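Local coordinates for protein putative carbohydrate-active enzyme (Uncultured organism, PDB 5WH8) that probably hydrolyses O-glycosidic bonds of polysaccharides such as cellulose, this chain being the family 5 cellulase domain of a longer multi-modular protein, at residues S35-L39 / A40-K44; A134-K137 / D138-H141; D159-E162 / Y163-V167; T184-W187 / S188-D192; N255-M258 / D259-D262. All blocks are in the same frame, centred on the assembly; numbering follows the deposited sequence.

Contact 1: S35-L39 / A40-K44; sequences SSHGL and AWFPK. With EDO (1,2-ethanediol), chain M.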
# COMPACT_ATOMS: atom_id res chain seq x y z
N SER A 35 -2.45 -5.42 3.41
CA SER A 35 -3.50 -4.43 3.12
C SER A 35 -4.82 -4.74 3.84
O SER A 35 -5.22 -5.90 3.94
CB SER A 35 -3.79 -4.37 1.62
OG SER A 35 -4.71 -3.33 1.28
N SER A 36 -5.50 -3.70 4.30
CA SER A 36 -6.91 -3.85 4.67
C SER A 36 -7.72 -4.21 3.45
O SER A 36 -7.31 -3.97 2.30
CB SER A 36 -7.46 -2.55 5.30
OG SER A 36 -7.70 -1.54 4.32
N HIS A 37 -8.91 -4.76 3.69
CA HIS A 37 -9.96 -4.81 2.68
C HIS A 37 -10.73 -3.48 2.83
O HIS A 37 -10.19 -2.53 3.41
CB HIS A 37 -10.83 -6.07 2.92
CG HIS A 37 -11.60 -6.58 1.73
ND1 HIS A 37 -12.62 -5.87 1.13
CD2 HIS A 37 -11.54 -7.77 1.09
CE1 HIS A 37 -13.14 -6.59 0.15
NE2 HIS A 37 -12.49 -7.75 0.10
N GLY A 38 -11.95 -3.36 2.34
CA GLY A 38 -12.71 -2.13 2.54
C GLY A 38 -12.90 -1.81 4.02
O GLY A 38 -13.41 -2.63 4.77
N LEU A 39 -12.49 -0.62 4.46
CA LEU A 39 -12.59 -0.28 5.89
C LEU A 39 -14.04 -0.27 6.40
O LEU A 39 -14.30 -0.74 7.52
CB LEU A 39 -11.92 1.07 6.17
CG LEU A 39 -10.42 1.11 5.82
CD1 LEU A 39 -9.89 2.52 5.81
CD2 LEU A 39 -9.58 0.22 6.77
N ALA A 40 -14.97 0.24 5.59
CA ALA A 40 -16.38 0.29 5.99
C ALA A 40 -17.01 -1.11 6.03
O ALA A 40 -18.09 -1.32 6.60
CB ALA A 40 -17.15 1.19 5.04
N TRP A 41 -16.34 -2.08 5.43
CA TRP A 41 -16.88 -3.42 5.31
C TRP A 41 -16.40 -4.38 6.40
O TRP A 41 -17.12 -5.32 6.77
CB TRP A 41 -16.54 -3.99 3.94
CG TRP A 41 -17.06 -3.17 2.80
CD1 TRP A 41 -18.10 -2.27 2.83
CD2 TRP A 41 -16.58 -3.17 1.45
NE1 TRP A 41 -18.29 -1.73 1.58
CE2 TRP A 41 -17.36 -2.25 0.72
CE3 TRP A 41 -15.54 -3.85 0.80
CZ2 TRP A 41 -17.15 -2.01 -0.63
CZ3 TRP A 41 -15.33 -3.60 -0.55
CH2 TRP A 41 -16.14 -2.69 -1.25
N PHE A 42 -15.17 -4.17 6.90
CA PHE A 42 -14.57 -5.05 7.92
C PHE A 42 -13.97 -4.26 9.09
O PHE A 42 -12.86 -4.54 9.53
CB PHE A 42 -13.49 -5.94 7.29
CG PHE A 42 -14.02 -6.82 6.21
CD1 PHE A 42 -14.61 -8.02 6.53
CD2 PHE A 42 -14.02 -6.41 4.89
CE1 PHE A 42 -15.16 -8.81 5.55
CE2 PHE A 42 -14.56 -7.19 3.92
CZ PHE A 42 -15.14 -8.39 4.24
N PRO A 43 -14.73 -3.29 9.64
CA PRO A 43 -14.11 -2.47 10.69
C PRO A 43 -13.65 -3.25 11.93
O PRO A 43 -12.73 -2.79 12.57
CB PRO A 43 -15.22 -1.48 11.06
CG PRO A 43 -16.48 -2.15 10.66
CD PRO A 43 -16.15 -2.94 9.42
N LYS A 44 -14.26 -4.38 12.26
CA LYS A 44 -13.82 -5.15 13.42
C LYS A 44 -12.42 -5.73 13.23
O LYS A 44 -11.76 -6.11 14.21
CB LYS A 44 -14.82 -6.28 13.72
CG LYS A 44 -16.11 -5.79 14.30
CD LYS A 44 -17.04 -6.95 14.67
CE LYS A 44 -16.61 -7.65 15.94
NZ LYS A 44 -17.62 -8.66 16.38
C1 EDO M . -12.08 -8.40 -3.41
O1 EDO M . -11.43 -9.41 -2.62
C2 EDO M . -13.59 -8.62 -3.59
O2 EDO M . -14.23 -9.10 -2.40

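Contact 2: A134-K137 / D138-H141; sequences AKHK and DDKH. With EDO (1,2-ethanediol), chain B.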
# COMPACT_ATOMS: atom_id res chain seq x y z
N ALA A 134 -1.33 17.93 5.59
CA ALA A 134 -1.15 18.88 6.70
C ALA A 134 -1.13 18.16 8.06
O ALA A 134 -0.29 18.42 8.90
CB ALA A 134 -2.25 19.93 6.68
N LYS A 135 -2.04 17.22 8.25
CA LYS A 135 -2.16 16.51 9.53
C LYS A 135 -0.96 15.62 9.80
O LYS A 135 -0.52 15.52 10.95
CB LYS A 135 -3.44 15.68 9.55
CG LYS A 135 -3.73 14.91 10.84
CD LYS A 135 -4.01 15.86 12.01
CE LYS A 135 -4.64 15.11 13.19
NZ LYS A 135 -3.75 14.05 13.71
N HIS A 136 -0.42 15.01 8.76
CA HIS A 136 0.62 13.99 8.95
C HIS A 136 2.00 14.42 8.47
O HIS A 136 2.89 13.59 8.34
CB HIS A 136 0.17 12.68 8.27
CG HIS A 136 -1.07 12.13 8.89
ND1 HIS A 136 -1.10 11.65 10.19
CD2 HIS A 136 -2.34 12.07 8.43
CE1 HIS A 136 -2.34 11.29 10.49
NE2 HIS A 136 -3.11 11.54 9.44
N LYS A 137 2.19 15.73 8.29
CA LYS A 137 3.51 16.26 7.90
C LYS A 137 4.64 15.73 8.77
O LYS A 137 5.72 15.37 8.27
CB LYS A 137 3.52 17.81 7.98
CG LYS A 137 4.93 18.41 7.81
CD LYS A 137 4.97 19.93 8.04
CE LYS A 137 6.39 20.47 7.83
NZ LYS A 137 6.54 21.89 8.25
N ASP A 138 4.42 15.72 10.08
CA ASP A 138 5.49 15.39 11.01
C ASP A 138 5.52 13.90 11.33
O ASP A 138 6.29 13.46 12.20
CB ASP A 138 5.33 16.21 12.29
CG ASP A 138 5.53 17.70 12.06
OD1 ASP A 138 6.31 18.09 11.16
OD2 ASP A 138 4.87 18.49 12.76
N ASP A 139 4.67 13.12 10.66
CA ASP A 139 4.69 11.65 10.79
C ASP A 139 5.66 11.03 9.77
O ASP A 139 5.37 11.04 8.56
CB ASP A 139 3.28 11.09 10.59
CG ASP A 139 2.33 11.41 11.74
OD1 ASP A 139 2.79 11.67 12.86
OD2 ASP A 139 1.12 11.38 11.51
N LYS A 140 6.78 10.50 10.26
CA LYS A 140 7.84 9.92 9.43
C LYS A 140 7.42 8.63 8.76
O LYS A 140 8.04 8.21 7.80
CB LYS A 140 9.09 9.60 10.27
CG LYS A 140 9.97 10.77 10.63
CD LYS A 140 11.27 10.20 11.22
CE LYS A 140 12.26 11.28 11.58
NZ LYS A 140 13.53 10.64 12.01
N HIS A 141 6.37 7.99 9.29
CA HIS A 141 6.06 6.62 8.89
C HIS A 141 4.98 6.47 7.82
O HIS A 141 4.71 5.35 7.38
CB HIS A 141 5.64 5.81 10.12
CG HIS A 141 4.31 6.19 10.68
ND1 HIS A 141 4.04 7.47 11.14
CD2 HIS A 141 3.19 5.47 10.89
CE1 HIS A 141 2.80 7.51 11.59
NE2 HIS A 141 2.26 6.30 11.46
C1 EDO B . 8.18 8.33 4.06
O1 EDO B . 7.09 8.55 3.19
C2 EDO B . 8.04 6.97 4.71
O2 EDO B . 9.06 6.85 5.69
O HOH W 1 2.05 16.36 11.59

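Contact 3: D159-E162 / Y163-V167; sequences DVKE and YAEAV. With EDO (1,2-ethanediol), chain H.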
# COMPACT_ATOMS: atom_id res chain seq x y z
N ASP A 159 -3.85 10.91 -18.65
CA ASP A 159 -4.92 11.27 -17.74
C ASP A 159 -4.52 11.07 -16.27
O ASP A 159 -4.83 11.91 -15.40
CB ASP A 159 -6.16 10.45 -18.06
CG ASP A 159 -6.58 10.60 -19.50
OD1 ASP A 159 -6.96 11.73 -19.88
OD2 ASP A 159 -6.46 9.62 -20.27
N VAL A 160 -3.83 9.98 -15.98
CA VAL A 160 -3.35 9.78 -14.61
C VAL A 160 -2.30 10.84 -14.23
O VAL A 160 -2.27 11.32 -13.10
CB VAL A 160 -2.75 8.34 -14.43
CG1 VAL A 160 -2.24 8.12 -13.00
CG2 VAL A 160 -3.78 7.29 -14.79
N LYS A 161 -1.43 11.19 -15.18
CA LYS A 161 -0.41 12.22 -14.93
C LYS A 161 -1.07 13.58 -14.62
O LYS A 161 -0.60 14.30 -13.74
CB LYS A 161 0.55 12.32 -16.14
CG LYS A 161 1.75 13.21 -15.96
CD LYS A 161 2.74 12.99 -17.10
CE LYS A 161 4.03 13.76 -16.90
NZ LYS A 161 3.90 15.16 -17.32
N GLU A 162 -2.16 13.90 -15.31
CA GLU A 162 -2.87 15.15 -15.02
C GLU A 162 -3.51 15.13 -13.63
O GLU A 162 -3.48 16.13 -12.92
CB GLU A 162 -3.91 15.44 -16.10
CG GLU A 162 -3.21 15.87 -17.40
CD GLU A 162 -4.15 16.25 -18.54
OE1 GLU A 162 -5.22 15.63 -18.70
OE2 GLU A 162 -3.79 17.19 -19.28
N TYR A 163 -4.06 13.98 -13.22
CA TYR A 163 -4.55 13.82 -11.85
C TYR A 163 -3.44 14.06 -10.85
O TYR A 163 -3.61 14.80 -9.88
CB TYR A 163 -5.16 12.42 -11.66
CG TYR A 163 -5.47 12.07 -10.20
CD1 TYR A 163 -6.63 12.52 -9.60
CD2 TYR A 163 -4.59 11.31 -9.43
CE1 TYR A 163 -6.92 12.22 -8.29
CE2 TYR A 163 -4.87 11.01 -8.10
CZ TYR A 163 -6.03 11.47 -7.54
OH TYR A 163 -6.35 11.21 -6.22
N ALA A 164 -2.30 13.40 -11.06
CA ALA A 164 -1.17 13.51 -10.14
C ALA A 164 -0.64 14.95 -10.07
O ALA A 164 -0.23 15.42 -9.02
CB ALA A 164 -0.06 12.56 -10.55
N GLU A 165 -0.64 15.64 -11.21
CA GLU A 165 -0.15 17.02 -11.23
C GLU A 165 -1.15 17.98 -10.56
O GLU A 165 -0.78 19.12 -10.24
CB GLU A 165 0.18 17.41 -12.68
CG GLU A 165 1.45 16.70 -13.16
CD GLU A 165 1.78 16.89 -14.63
OE1 GLU A 165 0.93 17.39 -15.40
OE2 GLU A 165 2.91 16.51 -15.01
N ALA A 166 -2.38 17.53 -10.32
CA ALA A 166 -3.36 18.27 -9.51
C ALA A 166 -3.19 18.01 -8.01
O ALA A 166 -3.23 18.94 -7.19
CB ALA A 166 -4.81 17.92 -9.94
N VAL A 167 -3.00 16.75 -7.64
CA VAL A 167 -2.92 16.37 -6.23
C VAL A 167 -1.54 16.57 -5.59
O VAL A 167 -1.45 16.95 -4.43
CB VAL A 167 -3.38 14.87 -6.06
CG1 VAL A 167 -3.07 14.34 -4.69
CG2 VAL A 167 -4.89 14.72 -6.39
C1 EDO H . -6.02 11.53 -23.64
O1 EDO H . -5.60 10.42 -22.84
C2 EDO H . -7.53 11.70 -23.63
O2 EDO H . -8.06 11.75 -22.30

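Contact 4: T184-W187 / S188-D192; sequences TPTW and SQDVD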
# COMPACT_ATOMS: atom_id res chain seq x y z
N THR A 184 -0.97 3.49 -11.90
CA THR A 184 -0.71 3.47 -13.34
C THR A 184 -1.90 2.83 -14.07
O THR A 184 -2.77 2.22 -13.43
CB THR A 184 0.62 2.75 -13.66
OG1 THR A 184 0.64 1.44 -13.09
CG2 THR A 184 1.81 3.58 -13.11
N PRO A 185 -2.00 3.05 -15.40
CA PRO A 185 -3.18 2.53 -16.12
C PRO A 185 -3.31 1.00 -16.13
O PRO A 185 -2.38 0.25 -15.80
CB PRO A 185 -2.97 3.06 -17.55
CG PRO A 185 -2.10 4.26 -17.39
CD PRO A 185 -1.16 3.92 -16.25
N THR A 186 -4.51 0.56 -16.52
CA THR A 186 -4.89 -0.85 -16.60
C THR A 186 -4.68 -1.55 -15.23
O THR A 186 -3.99 -2.56 -15.09
CB THR A 186 -4.14 -1.57 -17.74
OG1 THR A 186 -4.23 -0.79 -18.95
CG2 THR A 186 -4.76 -2.93 -18.00
N TRP A 187 -5.32 -0.98 -14.21
CA TRP A 187 -5.30 -1.50 -12.85
C TRP A 187 -3.87 -1.59 -12.32
O TRP A 187 -3.46 -2.60 -11.71
CB TRP A 187 -5.99 -2.87 -12.75
CG TRP A 187 -7.48 -2.84 -13.09
CD1 TRP A 187 -8.51 -2.51 -12.25
CD2 TRP A 187 -8.07 -3.14 -14.35
NE1 TRP A 187 -9.72 -2.60 -12.92
CE2 TRP A 187 -9.47 -2.99 -14.20
CE3 TRP A 187 -7.56 -3.55 -15.58
CZ2 TRP A 187 -10.36 -3.21 -15.25
CZ3 TRP A 187 -8.46 -3.77 -16.62
CH2 TRP A 187 -9.84 -3.61 -16.44
N SER A 188 -3.14 -0.49 -12.52
CA SER A 188 -1.73 -0.34 -12.11
C SER A 188 -0.87 -1.48 -12.67
O SER A 188 -0.04 -2.09 -11.96
CB SER A 188 -1.61 -0.21 -10.58
OG SER A 188 -2.05 1.07 -10.20
N GLN A 189 -1.01 -1.69 -13.98
CA GLN A 189 -0.11 -2.56 -14.74
C GLN A 189 0.86 -1.78 -15.62
O GLN A 189 1.99 -2.23 -15.82
CB GLN A 189 -0.91 -3.53 -15.62
CG GLN A 189 -1.69 -4.56 -14.79
CD GLN A 189 -2.69 -5.37 -15.60
OE1 GLN A 189 -2.56 -5.51 -16.81
NE2 GLN A 189 -3.72 -5.85 -14.93
N ASP A 190 0.43 -0.63 -16.14
CA ASP A 190 1.16 0.02 -17.25
C ASP A 190 2.29 0.96 -16.76
O ASP A 190 2.40 2.13 -17.15
CB ASP A 190 0.17 0.77 -18.16
CG ASP A 190 -0.77 -0.17 -18.92
OD1 ASP A 190 -0.52 -1.40 -19.01
OD2 ASP A 190 -1.81 0.31 -19.42
N VAL A 191 3.14 0.42 -15.91
CA VAL A 191 4.29 1.15 -15.42
C VAL A 191 5.25 1.47 -16.58
O VAL A 191 5.93 2.49 -16.52
CB VAL A 191 5.01 0.36 -14.28
CG1 VAL A 191 4.13 0.34 -13.04
CG2 VAL A 191 5.36 -1.07 -14.70
N ASP A 192 5.28 0.61 -17.59
CA ASP A 192 6.14 0.85 -18.75
C ASP A 192 5.68 2.05 -19.56
O ASP A 192 6.51 2.72 -20.19
CB ASP A 192 6.21 -0.39 -19.65
CG ASP A 192 4.85 -0.91 -20.09
OD1 ASP A 192 3.92 -1.01 -19.26
OD2 ASP A 192 4.71 -1.25 -21.29
O HOH W 2 -3.23 -5.39 -11.92

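Contact 5: N255-M258 / D259-D262; sequences NTWM and DWMD. With EDO (1,2-ethanediol), chain D.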
# COMPACT_ATOMS: atom_id res chain seq x y z
N ASN A 255 5.48 -17.71 -5.84
CA ASN A 255 6.90 -17.87 -5.48
C ASN A 255 7.81 -17.25 -6.54
O ASN A 255 8.81 -16.60 -6.21
CB ASN A 255 7.24 -19.35 -5.28
CG ASN A 255 6.77 -19.91 -3.93
OD1 ASN A 255 6.50 -19.16 -3.00
ND2 ASN A 255 6.72 -21.24 -3.83
N THR A 256 7.47 -17.42 -7.81
CA THR A 256 8.21 -16.78 -8.89
C THR A 256 8.21 -15.26 -8.75
O THR A 256 9.27 -14.63 -8.83
CB THR A 256 7.64 -17.18 -10.27
OG1 THR A 256 7.77 -18.60 -10.42
CG2 THR A 256 8.36 -16.49 -11.42
N TRP A 257 7.03 -14.68 -8.51
CA TRP A 257 6.92 -13.26 -8.26
C TRP A 257 7.73 -12.84 -7.03
O TRP A 257 8.34 -11.78 -7.05
CB TRP A 257 5.46 -12.87 -8.05
CG TRP A 257 4.69 -12.58 -9.31
CD1 TRP A 257 3.76 -13.38 -9.93
CD2 TRP A 257 4.72 -11.36 -10.08
NE1 TRP A 257 3.23 -12.75 -11.01
CE2 TRP A 257 3.80 -11.52 -11.14
CE3 TRP A 257 5.42 -10.16 -9.98
CZ2 TRP A 257 3.58 -10.52 -12.09
CZ3 TRP A 257 5.20 -9.18 -10.92
CH2 TRP A 257 4.29 -9.36 -11.96
N MET A 258 7.70 -13.63 -5.95
CA MET A 258 8.46 -13.28 -4.73
C MET A 258 9.95 -13.26 -4.99
O MET A 258 10.62 -12.34 -4.56
CB MET A 258 8.14 -14.25 -3.60
CG MET A 258 6.75 -14.10 -3.07
SD MET A 258 6.70 -12.88 -1.75
CE MET A 258 4.91 -12.80 -1.44
N ASP A 259 10.46 -14.25 -5.73
CA ASP A 259 11.89 -14.29 -6.05
C ASP A 259 12.26 -13.08 -6.89
O ASP A 259 13.33 -12.46 -6.69
CB ASP A 259 12.25 -15.57 -6.81
CG ASP A 259 12.32 -16.77 -5.92
OD1 ASP A 259 12.53 -16.61 -4.70
OD2 ASP A 259 12.18 -17.90 -6.44
N TRP A 260 11.37 -12.73 -7.81
CA TRP A 260 11.59 -11.61 -8.73
C TRP A 260 11.63 -10.29 -7.96
O TRP A 260 12.52 -9.44 -8.19
CB TRP A 260 10.48 -11.62 -9.82
CG TRP A 260 10.56 -10.48 -10.84
CD1 TRP A 260 11.21 -10.50 -12.04
CD2 TRP A 260 9.92 -9.21 -10.74
NE1 TRP A 260 11.02 -9.29 -12.69
CE2 TRP A 260 10.23 -8.49 -11.92
CE3 TRP A 260 9.10 -8.60 -9.78
CZ2 TRP A 260 9.78 -7.18 -12.14
CZ3 TRP A 260 8.66 -7.31 -9.99
CH2 TRP A 260 8.99 -6.61 -11.17
N MET A 261 10.69 -10.10 -7.03
CA MET A 261 10.68 -8.89 -6.21
C MET A 261 11.90 -8.82 -5.29
O MET A 261 12.48 -7.76 -5.12
CB MET A 261 9.40 -8.79 -5.37
CG MET A 261 8.13 -8.50 -6.17
SD MET A 261 6.66 -8.19 -5.14
CE MET A 261 6.27 -9.83 -4.52
N ASP A 262 12.25 -9.93 -4.67
CA ASP A 262 13.40 -9.96 -3.77
C ASP A 262 14.68 -9.56 -4.50
O ASP A 262 15.50 -8.83 -3.94
CB ASP A 262 13.58 -11.36 -3.15
CG ASP A 262 12.49 -11.72 -2.16
OD1 ASP A 262 11.68 -10.84 -1.79
OD2 ASP A 262 12.45 -12.90 -1.73
C1 EDO D . 10.56 -13.27 1.43
O1 EDO D . 11.94 -13.09 1.04
C2 EDO D . 9.64 -12.73 0.34
O2 EDO D . 9.93 -11.35 0.09

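Contact 1: S35-L39 / A40-K44
An aromatic cluster of His37, Trp41 and Phe42 occupies the loop that leaves barrel strand 32-36, at the C-terminal mouth where family 5 enzymes have their active site. Phe42 turns its edge to one face of the imidazole in a T-shaped pair: CE2 of Phe42 is 3.6 Å from ND1 of His37, toward the rim of that ring, and the planes meet at 61°. Trp41 comes to the imidazole rim to rim, its CE3 3.6 Å from His37 ND1, so neither ring covers the other. With CG swung beside its own carbonyl carbon (chi1 -157°), His37 brings ND1 back to accept the N-H of Gly38 at 2.9 Å, close to the ring plane. NE2, on the far side of the ring, bonds to Glu278. The turn closes on the carbonyl oxygen of Gly38, gripped twice: Phe42 N (3.2 Å) arrives nearly in line with the C=O, whereas Trp41 N (3.1 Å) stands well above the carbonyl plane. Around the cluster, Trp271 of strand 268-273 meets the His37 ring, Tyr68 of strand 62-68 meets Trp41, and Leu39 reaches Tyr86 and Tyr89 on helix 83-100.

Contact 2: A134-K137 / D138-H141
Asp139 OD2 receives the shortest sound polar bond of this turn, 2.6 Å from His136 ND1. The bond is close to linear (168° at the hydrogen), lies in the imidazole plane, and meets OD2 almost head-on to its C-O bond. Ring and carboxylate are not coplanar but turned by 36°. The backbone explains how the two residues meet: His136 to Asp139 form a type I beta turn just after helix 122-135, closed by Asp139 N donating to His136 O at 3.0 Å. Both side chains carry CG beside the backbone N (chi1 -63° for His136), which brings them together across the turn. Lys135 lays its CG over one face of the imidazole, 3.7 Å above the plane. A water bridges the end of the helix to the turn, giving a hydrogen to Lys135 O (2.8 Å) and taking one from Asp138 N (2.9 Å). Beyond the turn, Lys178 binds the carbonyls of Lys137 and Asp139. His136 NE2 bonds to Asp91 on helix 83-100, so both ring nitrogens face carboxylates; such a setting would fix the ring's rotation and probably favour a protonated, positively charged imidazole.

Contact 3: D159-E162 / Y163-V167
Residues Asp159 to Val167 form about two and a half turns of alpha-helix, in which Tyr163 N bonds to Asp159 O, Ala164 N to Val160 O at 2.9 Å and Glu165 N to Lys161 O, while the next bond, from Ala166 N to Glu162 O, is weak. On the outer side, Lys161 and Glu165 make a salt bridge one turn apart, with NZ of Lys161 2.9 Å from OE2 of Glu165. The ammonium uses the syn side of the carboxylate but stands 27° out of its plane. Its approach follows from the lysine torsions: the chain runs extended from a CG anti to N and then bends only at the last bond (chi4 -82°), which folds NZ over toward the glutamate. Glu165 presses its CG against Lys161 O at 3.2 Å, and its OE2 also lies 3.6 Å from Lys161 CG, so the carboxylate lies alongside the lysine chain as well as at its ammonium. Tyr163 points another way. Val167 CG2 rests 3.6 Å above one face of the Tyr163 ring, toward the rim, and Tyr163 OH binds Ile146 O just beyond strand 142-145, while the ring also packs on Leu122 and Ala125 of helix 122-135. Val160 and Ala164 meet Cys182 of strand 180-182. At the start of the segment, the two carboxylate oxygens of Asp159 take one hydroxyl each from an ethanediol, OD1 at 2.7 Å from its O2. The helix is therefore two-sided: charge pairing along its outer flank, apolar packing plus one anchored tyrosine hydroxyl toward the barrel.

Contact 4: T184-W187 / S188-D192
A short left-handed helical turn, made by Thr186, Trp187 and Ser188 with positive phi and psi, leads away from the C-terminal end of barrel strand 180-182. Its pivot is the carbonyl oxygen of Pro185, which takes two N-H groups, Gln189 N and Asp190 N, each at 3.0 Å and from opposite faces of the carbonyl plane. Side chains tie the turn at both ends. Ser188 OG sits above the start, where it receives the N-H of Thr184 at 3.1 Å in an almost straight bond (170°) and gives its own hydrogen to Asn148 O, in the loop after strand 142-145. At the other end, Thr186 OG1 donates to Asp190 OD2 at 2.7 Å, coming from above the carboxylate plane by 41°; the methyl CG2 of Thr186 instead faces Gln189, 3.6 Å from its OE1. The hydroxyl of Thr184, held between its backbone N and carbonyl carbon (chi1 54°), binds Thr207 O on strand 204-211, and its CG2 touches Val191 CG1 at 4.0 Å. A water joins Trp187 O (2.8 Å) to Gln189 NE2 (3.1 Å). Asp190 centres an inverse gamma turn, closed by a weak bond from Val191 N to Gln189 O, and helix 191-194 follows. Asp190 OD1 forms a salt bridge with Lys222, so the two carboxylate oxygens divide their work: OD2 holds the turn and OD1 ties it to helix 217-228, and the nearby ammonium of Lys222 and the hydroxyl donated by Thr186 would probably favour the ionised aspartate.

Contact 5: N255-M258 / D259-D262
Trp257 turns the edge of its indole toward the face of Trp260 in a T-shaped pair, the six-membered rings 5.5 Å apart by their centroids and the planes at 78°. The nearest atoms are the two CE3 carbons, 4.0 Å apart, with Trp257 CZ3 also 4.0 Å from Trp260 CZ3. Further partners hold the rings: Trp257 stacks with Phe210 and has a cation-pi contact with Arg220, while Trp260 has one with Arg264. The two side chains run side by side in the same direction although they start three residues apart; Trp260 achieves this with CG anti to N (chi1 179°), whereas Trp257 keeps CG beside its N (chi1 -85°). Trp257 NE1 is bonded to His215 O. On the adjoining flank of the helix, Met258 SD approaches Met261 CE at 4.1 Å; both methionine side chains touch Trp268 of strand 268-273. Asp262 binds an ethanediol with both carboxylate oxygens, OD1 2.6 Å from the ligand's O2, and Met258 SD lies 3.6 Å from the ligand's C2; Trp268 NE1 also bonds to this molecule. Beneath these groups the backbone is ordinary alpha-helix, as the bonds from Met261 N to Trp257 O and from Asp262 N to Met258 O, both 2.9 Å, attest. With its apolar flank turned to strands 204-211, 233-239 and 268-273 and its tryptophans against helix 217-228, helix 251-263 is the crossover helix of a beta-alpha-beta unit, the repeating element of a (beta/alpha)8, or TIM, barrel.

In the fold
All five contacts are local and lie round one TIM barrel. Contact 2 is the surface one, at the N-terminal ends of the strands, and rests on a histidine-carboxylate hydrogen bond, probably with a charged ring; the others are partly buried. Contacts 1 and 4 occupy loops at the opposite, C-terminal mouth, where bifurcated carbonyls hold irregular turns. Contacts 3 and 5 lie on helices of beta-alpha-beta units, yet differ: the first shows a salt bridge outward, the second packs methionines on the strands and tryptophans against helix 217-228. Contacts 3 and 4 are neighbours, their nearest atoms about 4 Å apart, and both touch Pro150. Contacts 4 and 5 meet the same helix, 217-228, through Leu219, with centres about 19 Å apart.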